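Local coordinates for protein Alpha/beta hydrolase (Legionella pneumophila subsp. pneumophila str. Philadelphia 1, PDB 4EZI) that is probably a hydrolase of the alpha/beta-hydrolase fold, perhaps with lipase activity toward triacylglycerols, although its actual substrate remains unestablished, at residues A[64-69]-A[110-115]; A[72-77]-A[155-160]; A[11-16]-A[40-45]; A[24-29]-A[98-103]. One frame throughout, in Å; residues are numbered along the deposited sequence. Where two conformers were deposited one is given.

Contact 1: residues A[64-69]-A[110-115]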
loop_
_atom_site.group_PDB
_atom_site.type_symbol
_atom_site.label_atom_id
_atom_site.label_comp_id
_atom_site.label_asym_id
_atom_site.label_seq_id
_atom_site.Cartn_x
_atom_site.Cartn_y
_atom_site.Cartn_z
ATOM N N VAL A 64 -6.100 7.495 -11.817
ATOM C CA VAL A 64 -7.355 8.037 -11.309
ATOM C C VAL A 64 -8.501 7.477 -12.153
ATOM O O VAL A 64 -8.457 7.511 -13.382
ATOM C CB VAL A 64 -7.401 9.578 -11.362
ATOM C CG1 VAL A 64 -8.718 10.091 -10.799
ATOM C CG2 VAL A 64 -6.210 10.164 -10.629
ATOM N N ALA A 65 -9.531 6.953 -11.504
ATOM C CA ALA A 65 -10.695 6.374 -12.163
ATOM C C ALA A 65 -11.953 7.052 -11.653
ATOM O O ALA A 65 -12.192 7.092 -10.452
ATOM C CB ALA A 65 -10.765 4.882 -11.902
HETATM N N MSE A 66 -12.730 7.615 -12.582
HETATM C CA MSE A 66 -13.893 8.445 -12.279
HETATM C C MSE A 66 -15.170 7.768 -12.785
HETATM O O MSE A 66 -15.353 7.639 -14.003
HETATM C CB MSE A 66 -13.766 9.827 -12.948
HETATM C CG MSE A 66 -12.653 10.664 -12.366
HETATM SE SE MSE A 66 -12.335 12.277 -13.418
HETATM C CE MSE A 66 -10.913 13.091 -12.371
ATOM N N PRO A 67 -16.080 7.391 -11.870
ATOM C CA PRO A 67 -17.408 6.938 -12.312
ATOM C C PRO A 67 -18.080 7.960 -13.227
ATOM O O PRO A 67 -18.112 9.154 -12.935
ATOM C CB PRO A 67 -18.172 6.781 -10.997
ATOM C CG PRO A 67 -17.129 6.474 -9.972
ATOM C CD PRO A 67 -15.920 7.262 -10.409
ATOM N N ILE A 68 -18.604 7.460 -14.334
ATOM C CA ILE A 68 -19.290 8.285 -15.316
ATOM C C ILE A 68 -20.808 8.278 -14.905
ATOM O O ILE A 68 -21.385 7.255 -14.578
ATOM C CB ILE A 68 -19.086 7.728 -16.755
ATOM C CG1 ILE A 68 -17.588 7.631 -17.109
ATOM C CG2 ILE A 68 -19.852 8.572 -17.790
ATOM C CD1 ILE A 68 -17.309 6.694 -18.319
ATOM N N HIS A 69 -21.420 9.429 -14.905
ATOM C CA HIS A 69 -22.814 9.568 -14.513
ATOM C C HIS A 69 -23.124 9.137 -13.079
ATOM O O HIS A 69 -24.013 8.306 -12.847
ATOM C CB HIS A 69 -23.752 8.813 -15.459
ATOM C CG HIS A 69 -23.653 9.247 -16.882
ATOM N ND1 HIS A 69 -23.823 8.377 -17.938
ATOM C CD2 HIS A 69 -23.382 10.456 -17.428
ATOM C CE1 HIS A 69 -23.667 9.034 -19.075
ATOM N NE2 HIS A 69 -23.397 10.297 -18.793
ATOM N N GLY A 110 -18.831 3.151 -6.423
ATOM C CA GLY A 110 -19.065 4.478 -6.976
ATOM C C GLY A 110 -18.128 5.582 -6.511
ATOM O O GLY A 110 -18.463 6.748 -6.621
ATOM N N TYR A 111 -16.939 5.214 -6.039
ATOM C CA TYR A 111 -15.971 6.183 -5.581
ATOM C C TYR A 111 -15.000 6.534 -6.692
ATOM O O TYR A 111 -14.646 5.696 -7.533
ATOM C CB TYR A 111 -15.176 5.643 -4.380
ATOM C CG TYR A 111 -16.007 5.179 -3.185
ATOM C CD1 TYR A 111 -17.205 5.789 -2.844
ATOM C CD2 TYR A 111 -15.572 4.133 -2.400
ATOM C CE1 TYR A 111 -17.938 5.369 -1.738
ATOM C CE2 TYR A 111 -16.281 3.704 -1.314
ATOM C CZ TYR A 111 -17.477 4.310 -0.983
ATOM O OH TYR A 111 -18.179 3.869 0.124
HETATM N N MSE A 112 -14.553 7.789 -6.697
HETATM C CA MSE A 112 -13.393 8.174 -7.471
HETATM C C MSE A 112 -12.179 7.498 -6.870
HETATM O O MSE A 112 -11.874 7.732 -5.701
HETATM C CB MSE A 112 -13.241 9.689 -7.513
HETATM C CG MSE A 112 -11.988 10.106 -8.314
HETATM SE SE MSE A 112 -11.870 12.018 -8.588
HETATM C CE MSE A 112 -10.322 12.394 -7.558
ATOM N N THR A 113 -11.545 6.607 -7.634
ATOM C CA THR A 113 -10.541 5.689 -7.127
ATOM C C THR A 113 -9.170 6.210 -7.548
ATOM O O THR A 113 -8.889 6.395 -8.741
ATOM C CB THR A 113 -10.859 4.252 -7.607
ATOM O OG1 THR A 113 -12.177 3.898 -7.162
ATOM C CG2 THR A 113 -9.858 3.252 -7.095
ATOM N N VAL A 114 -8.322 6.483 -6.558
ATOM C CA VAL A 114 -7.034 7.151 -6.720
ATOM C C VAL A 114 -5.971 6.178 -6.243
ATOM O O VAL A 114 -6.027 5.727 -5.117
ATOM C CB VAL A 114 -7.006 8.449 -5.898
ATOM C CG1 VAL A 114 -5.668 9.112 -5.942
ATOM C CG2 VAL A 114 -8.119 9.408 -6.390
HETATM N N MSE A 115 -5.007 5.848 -7.110
HETATM C CA MSE A 115 -4.071 4.763 -6.858
HETATM C C MSE A 115 -2.656 5.198 -7.211
HETATM O O MSE A 115 -2.283 5.213 -8.390
HETATM C CB MSE A 115 -4.463 3.524 -7.668
HETATM C CG MSE A 115 -5.893 3.103 -7.453
HETATM SE SE MSE A 115 -6.350 1.483 -8.411
HETATM C CE MSE A 115 -5.377 0.248 -7.337
#
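Ala-65 and Thr-113 face each other as an antiparallel hydrogen-bonded pair, and here the contact is tightest. Ala-65 N donates to Thr-113 O at 2.9 Å, and Thr-113 N returns a bond to Ala-65 O of 2.9 Å. Two CA-H...O contacts flank the pair, from Val-64 CA to Thr-113 O and from Met-112 CA to Ala-65 O. The axes of the short segments run 176° apart and approach to 4.8 Å, as expected of an antiparallel pair; strands 57-67 and 112-116 are neighbours in the alpha/beta-hydrolase sheet. On the face where Met-66 touches Leu-151 of helix 134-154, the selenomethionines Met-66 and Met-112 lie side by side, pointing the same way, with Met-66 CE 4.0 Å from Met-112 SE. Met-112 carries CG anti to its backbone N (chi1 179°), a setting that lays CG 4.1 Å from Val-64 CG1. The regular pairing ends at Pro-67, which has no N-H to offer, though its ring still packs with CD 3.5 Å from Tyr-111 O, a carbonyl that also accepts from Thr-113 OG1 (3.1 Å). The loose side begins at Gly-110, partly exposed, which leaves helix 99-108 with positive phi, while Ile-68 and the solvent-exposed His-69 diverge from 110-115 altogether.

Contact 2: residues A[72-77]-A[155-160]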
loop_
_atom_site.group_PDB
_atom_site.type_symbol
_atom_site.label_atom_id
_atom_site.label_comp_id
_atom_site.label_asym_id
_atom_site.label_seq_id
_atom_site.Cartn_x
_atom_site.Cartn_y
_atom_site.Cartn_z
ATOM N N GLY A 72 -25.100 9.730 -6.988
ATOM C CA GLY A 72 -24.896 10.525 -5.786
ATOM C C GLY A 72 -23.648 11.381 -5.913
ATOM O O GLY A 72 -22.946 11.385 -6.952
ATOM N N GLN A 73 -23.339 12.110 -4.855
ATOM C CA GLN A 73 -22.105 12.896 -4.841
ATOM C C GLN A 73 -20.954 11.933 -4.584
ATOM O O GLN A 73 -21.084 11.016 -3.788
ATOM C CB GLN A 73 -22.130 14.017 -3.792
ATOM C CG GLN A 73 -21.175 15.190 -4.153
ATOM C CD GLN A 73 -21.416 16.451 -3.325
ATOM O OE1 GLN A 73 -21.518 16.388 -2.107
ATOM N NE2 GLN A 73 -21.477 17.604 -3.992
ATOM N N VAL A 74 -19.846 12.131 -5.290
ATOM C CA VAL A 74 -18.775 11.145 -5.393
ATOM C C VAL A 74 -17.711 11.356 -4.338
ATOM O O VAL A 74 -17.049 12.382 -4.286
ATOM C CB VAL A 74 -18.146 11.182 -6.811
ATOM C CG1 VAL A 74 -17.024 10.174 -6.935
ATOM C CG2 VAL A 74 -19.202 10.930 -7.876
ATOM N N GLY A 75 -17.535 10.349 -3.499
ATOM C CA GLY A 75 -16.437 10.307 -2.530
ATOM C C GLY A 75 -15.161 9.826 -3.195
ATOM O O GLY A 75 -15.194 9.236 -4.283
ATOM N N ILE A 76 -14.023 10.058 -2.536
ATOM C CA ILE A 76 -12.719 9.601 -3.021
ATOM C C ILE A 76 -12.196 8.480 -2.154
ATOM O O ILE A 76 -12.237 8.584 -0.944
ATOM C CB ILE A 76 -11.683 10.754 -3.017
ATOM C CG1 ILE A 76 -12.126 11.864 -3.967
ATOM C CG2 ILE A 76 -10.292 10.288 -3.396
ATOM C CD1 ILE A 76 -11.225 13.099 -3.932
ATOM N N ILE A 77 -11.691 7.428 -2.796
ATOM C CA ILE A 77 -10.952 6.388 -2.091
ATOM C C ILE A 77 -9.524 6.381 -2.628
ATOM O O ILE A 77 -9.312 6.339 -3.848
ATOM C CB ILE A 77 -11.655 5.022 -2.182
ATOM C CG1 ILE A 77 -11.026 3.970 -1.241
ATOM C CG2 ILE A 77 -11.785 4.514 -3.611
ATOM C CD1 ILE A 77 -9.885 3.185 -1.805
ATOM N N LEU A 155 -11.511 19.037 -14.618
ATOM C CA LEU A 155 -12.530 18.362 -15.410
ATOM C C LEU A 155 -13.958 18.661 -14.967
ATOM O O LEU A 155 -14.890 18.088 -15.515
ATOM C CB LEU A 155 -12.280 16.840 -15.415
ATOM C CG LEU A 155 -10.994 16.419 -16.116
ATOM C CD1 LEU A 155 -10.788 14.920 -15.985
ATOM C CD2 LEU A 155 -11.077 16.813 -17.600
ATOM N N HIS A 156 -14.118 19.552 -13.992
ATOM C CA HIS A 156 -15.420 19.914 -13.426
ATOM C C HIS A 156 -16.154 18.687 -12.909
ATOM O O HIS A 156 -17.378 18.558 -13.072
ATOM C CB HIS A 156 -16.326 20.634 -14.443
ATOM C CG HIS A 156 -15.835 21.971 -14.877
ATOM N ND1 HIS A 156 -16.699 22.962 -15.295
ATOM C CD2 HIS A 156 -14.591 22.491 -14.988
ATOM C CE1 HIS A 156 -16.005 24.029 -15.642
ATOM N NE2 HIS A 156 -14.725 23.773 -15.471
ATOM N N TYR A 157 -15.426 17.786 -12.266
ATOM C CA TYR A 157 -16.006 16.554 -11.732
ATOM C C TYR A 157 -16.272 16.824 -10.278
ATOM O O TYR A 157 -15.344 16.934 -9.526
ATOM C CB TYR A 157 -14.997 15.420 -11.890
ATOM C CG TYR A 157 -15.544 14.042 -11.592
ATOM C CD1 TYR A 157 -16.354 13.397 -12.503
ATOM C CD2 TYR A 157 -15.277 13.419 -10.379
ATOM C CE1 TYR A 157 -16.840 12.138 -12.258
ATOM C CE2 TYR A 157 -15.764 12.170 -10.123
ATOM C CZ TYR A 157 -16.552 11.527 -11.058
ATOM O OH TYR A 157 -17.036 10.274 -10.767
ATOM N N PRO A 158 -17.537 16.990 -9.881
ATOM C CA PRO A 158 -17.674 17.365 -8.485
ATOM C C PRO A 158 -17.525 16.150 -7.593
ATOM O O PRO A 158 -17.989 15.100 -7.900
ATOM C CB PRO A 158 -19.094 17.925 -8.408
ATOM C CG PRO A 158 -19.808 17.216 -9.502
ATOM C CD PRO A 158 -18.791 17.249 -10.612
ATOM N N ILE A 159 -16.891 16.375 -6.486
ATOM C CA ILE A 159 -16.645 15.367 -5.496
ATOM C C ILE A 159 -17.226 15.870 -4.196
ATOM O O ILE A 159 -17.422 17.077 -4.011
ATOM C CB ILE A 159 -15.128 15.106 -5.383
ATOM C CG1 ILE A 159 -14.377 16.434 -5.278
ATOM C CG2 ILE A 159 -14.593 14.327 -6.593
ATOM C CD1 ILE A 159 -12.990 16.308 -4.756
ATOM N N SER A 160 -17.519 14.948 -3.297
ATOM C CA SER A 160 -17.961 15.290 -1.951
ATOM C C SER A 160 -16.725 15.445 -1.073
ATOM O O SER A 160 -15.589 15.427 -1.561
ATOM C CB SER A 160 -18.845 14.191 -1.402
ATOM O OG SER A 160 -18.068 13.047 -1.107
HETATM O O HOH W 1 -20.030 11.107 -1.081
#
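The ring of Tyr-157 meets Val-74 obliquely, and the two side chains cross at about a right angle. Val-74 CG1 lies 4.0 Å from Tyr-157 CE2, and Val-74 CG2 comes 3.7 Å from Tyr-157 OH, whose hydrogen bond is made to Pro-67 O. The second flat group, the amide of Gln-73, bonds to nothing in 155-160 but leans along Ser-160, with Gln-73 OE1 3.5 Å from Ser-160 CB. A chi1 of -155° swings the Gln-73 chain away from its own backbone N and carries it, extended, past that serine. Residues 155-160 form the return arm of a beta-alpha-beta crossover from strand 112-116 through helix 134-154 to strand 162-168, the parallel neighbour of strand 74-80; a Schellman motif at His-156 closes the helix. On this arm Ser-160 N donates to Val-74 O at 2.8 Å, nearly straight at the hydrogen (167°) but from well above the carbonyl plane. Ser-160 OG accepts from Lys-162 N, and a water joins the same OG (2.8 Å) to Gln-73 O (2.9 Å), donating to the carbonyl. Deeper in, Ile-76 CD1 touches Ile-159 CD1 at 3.8 Å, and helix 134-154 packs on both isoleucines through Lys-149.

Contact 3: residues A[11-16]-A[40-45]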
loop_
_atom_site.group_PDB
_atom_site.type_symbol
_atom_site.label_atom_id
_atom_site.label_comp_id
_atom_site.label_asym_id
_atom_site.label_seq_id
_atom_site.Cartn_x
_atom_site.Cartn_y
_atom_site.Cartn_z
ATOM N N TYR A 11 -1.228 14.600 -17.625
ATOM C CA TYR A 11 -2.074 13.453 -17.608
ATOM C C TYR A 11 -2.411 12.977 -18.977
ATOM O O TYR A 11 -2.271 13.709 -19.976
ATOM C CB TYR A 11 -3.361 13.693 -16.818
ATOM C CG TYR A 11 -4.409 14.623 -17.426
ATOM C CD1 TYR A 11 -4.385 15.982 -17.162
ATOM C CD2 TYR A 11 -5.437 14.133 -18.216
ATOM C CE1 TYR A 11 -5.335 16.832 -17.679
ATOM C CE2 TYR A 11 -6.425 14.994 -18.731
ATOM C CZ TYR A 11 -6.356 16.345 -18.461
ATOM O OH TYR A 11 -7.301 17.223 -18.949
ATOM N N ILE A 12 -2.863 11.728 -19.010
ATOM C CA ILE A 12 -3.191 11.032 -20.270
ATOM C C ILE A 12 -4.495 10.255 -20.004
ATOM O O ILE A 12 -4.585 9.516 -19.028
ATOM C CB ILE A 12 -2.044 10.017 -20.638
ATOM C CG1 ILE A 12 -0.697 10.724 -20.817
ATOM C CG2 ILE A 12 -2.388 9.204 -21.874
ATOM C CD1 ILE A 12 -0.697 11.815 -21.844
ATOM N N ALA A 13 -5.485 10.405 -20.877
ATOM C CA ALA A 13 -6.689 9.599 -20.832
ATOM C C ALA A 13 -6.384 8.192 -21.340
ATOM O O ALA A 13 -5.752 8.023 -22.388
ATOM C CB ALA A 13 -7.772 10.240 -21.691
ATOM N N LEU A 14 -6.827 7.185 -20.588
ATOM C CA LEU A 14 -6.578 5.783 -20.903
ATOM C C LEU A 14 -7.821 5.039 -21.356
ATOM O O LEU A 14 -7.814 3.813 -21.427
ATOM C CB LEU A 14 -5.999 5.036 -19.696
ATOM C CG LEU A 14 -4.641 5.462 -19.197
ATOM C CD1 LEU A 14 -4.248 4.580 -17.997
ATOM C CD2 LEU A 14 -3.583 5.390 -20.246
ATOM N N GLY A 15 -8.882 5.747 -21.663
ATOM C CA GLY A 15 -10.097 5.105 -22.096
ATOM C C GLY A 15 -10.964 4.737 -20.909
ATOM O O GLY A 15 -10.742 5.166 -19.769
ATOM N N GLU A 16 -11.984 3.941 -21.200
ATOM C CA GLU A 16 -12.953 3.547 -20.202
ATOM C C GLU A 16 -12.696 2.162 -19.612
ATOM O O GLU A 16 -11.899 1.364 -20.148
ATOM C CB GLU A 16 -14.352 3.648 -20.760
ATOM C CG GLU A 16 -14.667 5.101 -21.143
ATOM C CD GLU A 16 -16.125 5.329 -21.470
ATOM O OE1 GLU A 16 -16.909 4.335 -21.555
ATOM O OE2 GLU A 16 -16.493 6.513 -21.679
ATOM N N ASP A 40 -19.782 2.679 -15.264
ATOM C CA ASP A 40 -18.574 2.630 -16.079
ATOM C C ASP A 40 -17.610 3.702 -15.538
ATOM O O ASP A 40 -18.061 4.711 -14.990
ATOM C CB ASP A 40 -18.910 2.904 -17.555
ATOM C CG ASP A 40 -20.022 2.045 -18.064
ATOM O OD1 ASP A 40 -19.895 0.830 -18.008
ATOM O OD2 ASP A 40 -21.053 2.592 -18.539
ATOM N N LEU A 41 -16.302 3.503 -15.711
ATOM C CA LEU A 41 -15.306 4.499 -15.261
ATOM C C LEU A 41 -14.552 5.085 -16.440
ATOM O O LEU A 41 -14.303 4.385 -17.429
ATOM C CB LEU A 41 -14.266 3.881 -14.308
ATOM C CG LEU A 41 -14.778 2.928 -13.235
ATOM C CD1 LEU A 41 -13.615 2.368 -12.424
ATOM C CD2 LEU A 41 -15.797 3.647 -12.337
ATOM N N GLN A 42 -14.143 6.353 -16.319
ATOM C CA GLN A 42 -13.123 6.952 -17.177
ATOM C C GLN A 42 -11.792 6.921 -16.416
ATOM O O GLN A 42 -11.725 7.295 -15.235
ATOM C CB GLN A 42 -13.491 8.388 -17.531
ATOM C CG GLN A 42 -12.377 9.193 -18.265
ATOM C CD GLN A 42 -12.052 8.725 -19.669
ATOM O OE1 GLN A 42 -12.940 8.620 -20.505
ATOM N NE2 GLN A 42 -10.755 8.475 -19.948
ATOM N N LEU A 43 -10.737 6.492 -17.108
ATOM C CA LEU A 43 -9.420 6.338 -16.524
ATOM C C LEU A 43 -8.440 7.385 -17.032
ATOM O O LEU A 43 -8.424 7.690 -18.229
ATOM C CB LEU A 43 -8.848 4.955 -16.889
ATOM C CG LEU A 43 -9.655 3.715 -16.582
ATOM C CD1 LEU A 43 -8.857 2.447 -16.921
ATOM C CD2 LEU A 43 -10.013 3.691 -15.161
ATOM N N TYR A 44 -7.580 7.840 -16.114
ATOM C CA TYR A 44 -6.480 8.743 -16.413
ATOM C C TYR A 44 -5.232 8.253 -15.715
ATOM O O TYR A 44 -5.280 7.867 -14.536
ATOM C CB TYR A 44 -6.773 10.150 -15.912
ATOM C CG TYR A 44 -7.881 10.844 -16.671
ATOM C CD1 TYR A 44 -7.624 11.472 -17.878
ATOM C CD2 TYR A 44 -9.169 10.875 -16.180
ATOM C CE1 TYR A 44 -8.622 12.126 -18.585
ATOM C CE2 TYR A 44 -10.196 11.507 -16.904
ATOM C CZ TYR A 44 -9.899 12.110 -18.109
ATOM O OH TYR A 44 -10.902 12.746 -18.814
ATOM N N LYS A 45 -4.102 8.298 -16.419
ATOM C CA LYS A 45 -2.792 8.192 -15.775
ATOM C C LYS A 45 -2.263 9.600 -15.569
ATOM O O LYS A 45 -2.268 10.412 -16.519
ATOM C CB LYS A 45 -1.812 7.374 -16.647
ATOM C CG LYS A 45 -0.366 7.427 -16.169
ATOM C CD LYS A 45 0.502 6.346 -16.846
ATOM C CE LYS A 45 0.845 6.659 -18.241
ATOM N NZ LYS A 45 1.757 7.777 -18.187
#
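Ile-12 and Lys-45 pair through two backbone hydrogen bonds, Ile-12 N to Lys-45 O and Lys-45 N to Ile-12 O, both 2.9 Å, in antiparallel register. Further along, Leu-14 N donates to Leu-43 O at 2.9 Å, whereas Leu-43 N donates to Gly-15 O at 3.0 Å. Two residues of strand 8-17 thus stand opposite one of strand 41-51, a beta bulge, with Gly-15 at positive phi (88°). Among polar side chains, Gln-42 is bent at chi2 (68°), which turns its amide back so that NE2 donates to Leu-43 O at 3.0 Å. The same NE2 sits above one face of the Tyr-44 ring, offset toward the rim. Apolar contacts lie on both faces of the sheet: Ala-13 CB is 3.7 Å from Tyr-44 CE1 on one, and Leu-14 CD1 is 3.9 Å from Lys-45 CB on the other, the lysine going on to a salt bridge with Asp-123. Tyr-11 lies obliquely alongside Tyr-44, ring planes 80° apart, although this rests on one of two conformers of Tyr-11. Leu-43 O is gripped from opposite faces of its carbonyl plane by Leu-14 N and Gln-42 NE2; that double hold satisfies the carbonyl at the bulge and probably helps keep the Gln-42 amide from rotating, where the outermost strand 8-17 is tied to strand 41-51.

Contact 4: residues A[24-29]-A[98-103]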
loop_
_atom_site.group_PDB
_atom_site.type_symbol
_atom_site.label_atom_id
_atom_site.label_comp_id
_atom_site.label_asym_id
_atom_site.label_seq_id
_atom_site.Cartn_x
_atom_site.Cartn_y
_atom_site.Cartn_z
ATOM N N ILE A 24 -16.794 -9.160 -14.880
ATOM C CA ILE A 24 -15.928 -10.317 -15.156
ATOM C C ILE A 24 -14.806 -10.413 -14.144
ATOM O O ILE A 24 -14.499 -11.496 -13.649
ATOM C CB ILE A 24 -15.362 -10.227 -16.590
ATOM C CG1 ILE A 24 -16.500 -10.440 -17.611
ATOM C CG2 ILE A 24 -14.232 -11.233 -16.837
ATOM C CD1 ILE A 24 -16.218 -9.954 -19.014
ATOM N N ALA A 25 -14.210 -9.275 -13.786
ATOM C CA ALA A 25 -13.123 -9.279 -12.835
ATOM C C ALA A 25 -13.594 -9.670 -11.441
ATOM O O ALA A 25 -12.914 -10.435 -10.737
ATOM C CB ALA A 25 -12.460 -7.916 -12.801
ATOM N N LEU A 26 -14.763 -9.170 -11.037
ATOM C CA LEU A 26 -15.289 -9.499 -9.711
ATOM C C LEU A 26 -15.616 -10.987 -9.593
ATOM O O LEU A 26 -15.407 -11.592 -8.562
ATOM C CB LEU A 26 -16.545 -8.670 -9.415
ATOM C CG LEU A 26 -16.335 -7.165 -9.238
ATOM C CD1 LEU A 26 -17.659 -6.388 -9.381
ATOM C CD2 LEU A 26 -15.686 -6.848 -7.893
ATOM N N LYS A 27 -16.137 -11.577 -10.653
ATOM C CA LYS A 27 -16.504 -12.990 -10.627
ATOM C C LYS A 27 -15.293 -13.893 -10.425
ATOM O O LYS A 27 -15.436 -14.994 -9.897
ATOM C CB LYS A 27 -17.252 -13.352 -11.901
ATOM C CG LYS A 27 -18.678 -12.888 -11.919
ATOM C CD LYS A 27 -19.414 -13.455 -13.133
ATOM N N LYS A 28 -14.107 -13.445 -10.812
ATOM C CA LYS A 28 -12.887 -14.220 -10.611
ATOM C C LYS A 28 -12.401 -14.254 -9.150
ATOM O O LYS A 28 -11.522 -15.073 -8.833
ATOM C CB LYS A 28 -11.751 -13.668 -11.489
ATOM C CG LYS A 28 -11.968 -13.891 -12.975
ATOM C CD LYS A 28 -10.915 -13.250 -13.885
ATOM C CE LYS A 28 -11.360 -13.403 -15.357
ATOM N NZ LYS A 28 -10.456 -12.765 -16.343
HETATM N N MSE A 29 -12.945 -13.401 -8.271
HETATM C CA MSE A 29 -12.390 -13.243 -6.911
HETATM C C MSE A 29 -13.485 -13.191 -5.853
HETATM O O MSE A 29 -13.723 -12.181 -5.200
HETATM C CB MSE A 29 -11.478 -12.013 -6.872
HETATM C CG MSE A 29 -10.279 -12.126 -7.840
HETATM SE SE MSE A 29 -8.949 -10.736 -7.618
HETATM C CE MSE A 29 -8.272 -11.308 -5.898
ATOM N N ASN A 98 -4.991 -5.324 -11.778
ATOM C CA ASN A 98 -5.499 -4.103 -11.159
ATOM C C ASN A 98 -7.020 -3.993 -11.220
ATOM O O ASN A 98 -7.615 -3.173 -10.526
ATOM C CB ASN A 98 -4.943 -2.876 -11.883
ATOM C CG ASN A 98 -5.067 -1.615 -11.084
ATOM O OD1 ASN A 98 -4.535 -1.528 -9.981
ATOM N ND2 ASN A 98 -5.755 -0.609 -11.639
ATOM N N TYR A 99 -7.671 -4.811 -12.052
ATOM C CA TYR A 99 -9.069 -4.618 -12.341
ATOM C C TYR A 99 -9.934 -4.720 -11.085
ATOM O O TYR A 99 -10.926 -4.000 -10.961
ATOM C CB TYR A 99 -9.582 -5.635 -13.355
ATOM C CG TYR A 99 -9.188 -5.423 -14.808
ATOM C CD1 TYR A 99 -8.286 -4.439 -15.211
ATOM C CD2 TYR A 99 -9.721 -6.237 -15.784
ATOM C CE1 TYR A 99 -7.994 -4.272 -16.545
ATOM C CE2 TYR A 99 -9.436 -6.070 -17.107
ATOM C CZ TYR A 99 -8.565 -5.089 -17.479
ATOM O OH TYR A 99 -8.290 -4.895 -18.825
ATOM N N ILE A 100 -9.609 -5.643 -10.184
ATOM C CA ILE A 100 -10.471 -5.864 -9.042
ATOM C C ILE A 100 -10.631 -4.609 -8.177
ATOM O O ILE A 100 -11.702 -4.392 -7.604
ATOM C CB ILE A 100 -9.963 -7.069 -8.186
ATOM C CG1 ILE A 100 -11.030 -7.564 -7.247
ATOM C CG2 ILE A 100 -8.649 -6.760 -7.484
ATOM C CD1 ILE A 100 -12.242 -8.199 -7.960
ATOM N N TYR A 101 -9.590 -3.796 -8.075
ATOM C CA TYR A 101 -9.645 -2.575 -7.269
ATOM C C TYR A 101 -10.579 -1.561 -7.888
ATOM O O TYR A 101 -11.417 -0.974 -7.210
ATOM C CB TYR A 101 -8.242 -1.989 -7.030
ATOM C CG TYR A 101 -7.294 -3.053 -6.567
ATOM C CD1 TYR A 101 -7.380 -3.552 -5.293
ATOM C CD2 TYR A 101 -6.369 -3.616 -7.426
ATOM C CE1 TYR A 101 -6.578 -4.637 -4.860
ATOM C CE2 TYR A 101 -5.580 -4.680 -7.036
ATOM C CZ TYR A 101 -5.678 -5.184 -5.758
ATOM O OH TYR A 101 -4.885 -6.249 -5.401
ATOM N N LEU A 102 -10.482 -1.389 -9.199
ATOM C CA LEU A 102 -11.408 -0.520 -9.923
ATOM C C LEU A 102 -12.854 -1.021 -9.839
ATOM O O LEU A 102 -13.782 -0.252 -9.591
ATOM C CB LEU A 102 -11.015 -0.404 -11.391
ATOM C CG LEU A 102 -9.667 0.230 -11.677
ATOM C CD1 LEU A 102 -9.505 0.334 -13.182
ATOM C CD2 LEU A 102 -9.540 1.621 -11.027
ATOM N N ALA A 103 -13.023 -2.327 -10.008
ATOM C CA ALA A 103 -14.343 -2.918 -10.028
ATOM C C ALA A 103 -15.048 -2.739 -8.689
ATOM O O ALA A 103 -16.224 -2.382 -8.627
ATOM C CB ALA A 103 -14.257 -4.377 -10.437
#
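Helix 19-27, which connects strands 8-17 and 41-51, packs here against the first turns of helix 99-108, one of the helices flanking the alpha/beta-hydrolase sheet. The side chains meet through apolar contacts. Ala-25, whose CA is 5.8 Å from Ile-100 CA, turns its methyl to the neighbouring tyrosine. There Ala-25 CB lies 3.7 Å from Tyr-99 CB and at the edge of the tyrosine ring, near its plane. In Ile-100 a chi1 of -164° directs the CG1 branch away from the main-chain nitrogen, and CD1 is thereby carried across to helix 19-27. This methyl meets Leu-26 CD2 at 3.7 Å and lies 3.6 Å from Ala-25 O. Leu-26 also spans to the next turn, its CG 3.7 Å from Ala-103 CB, so the leucine branch is seated against both Ile-100 and Ala-103. Beyond helix 19-27, selenomethionine Met-29 brings SE to 3.8 Å from Ile-100 CG1; two conformers were deposited, and this touch is correspondingly less certain. Around the pair, Tyr-99 sets its ring edge-to-face with Phe-17 at the end of strand 8-17, Leu-32 and Val-37 of the following loop pack on Ile-100 and Leu-26 respectively, and Leu-102 turns to Leu-63 and Ala-65 of strand 57-67.

How the contacts relate
Contacts 1, 2 and 3 belong to one sheet, and contact 4 lies against it through a helix. Contact 3 hands over to contact 1 by backbone bonds, Val-64 N to Tyr-44 O at 2.9 Å. Contacts 1 and 2, with centres about 8 Å apart, join where Met-112 N lies 2.9 Å from Gly-75 O. Contact 4 meets contact 1 where Leu-102 CD2 packs 3.6 Å from Ala-65 CB, but stays about 7 Å at nearest atoms from contact 2. The crossover of contact 2 leads into strand 162-168, after which Ser-169 probably sits on a nucleophile elbow, in a likely triad with His-351 and Asp-318.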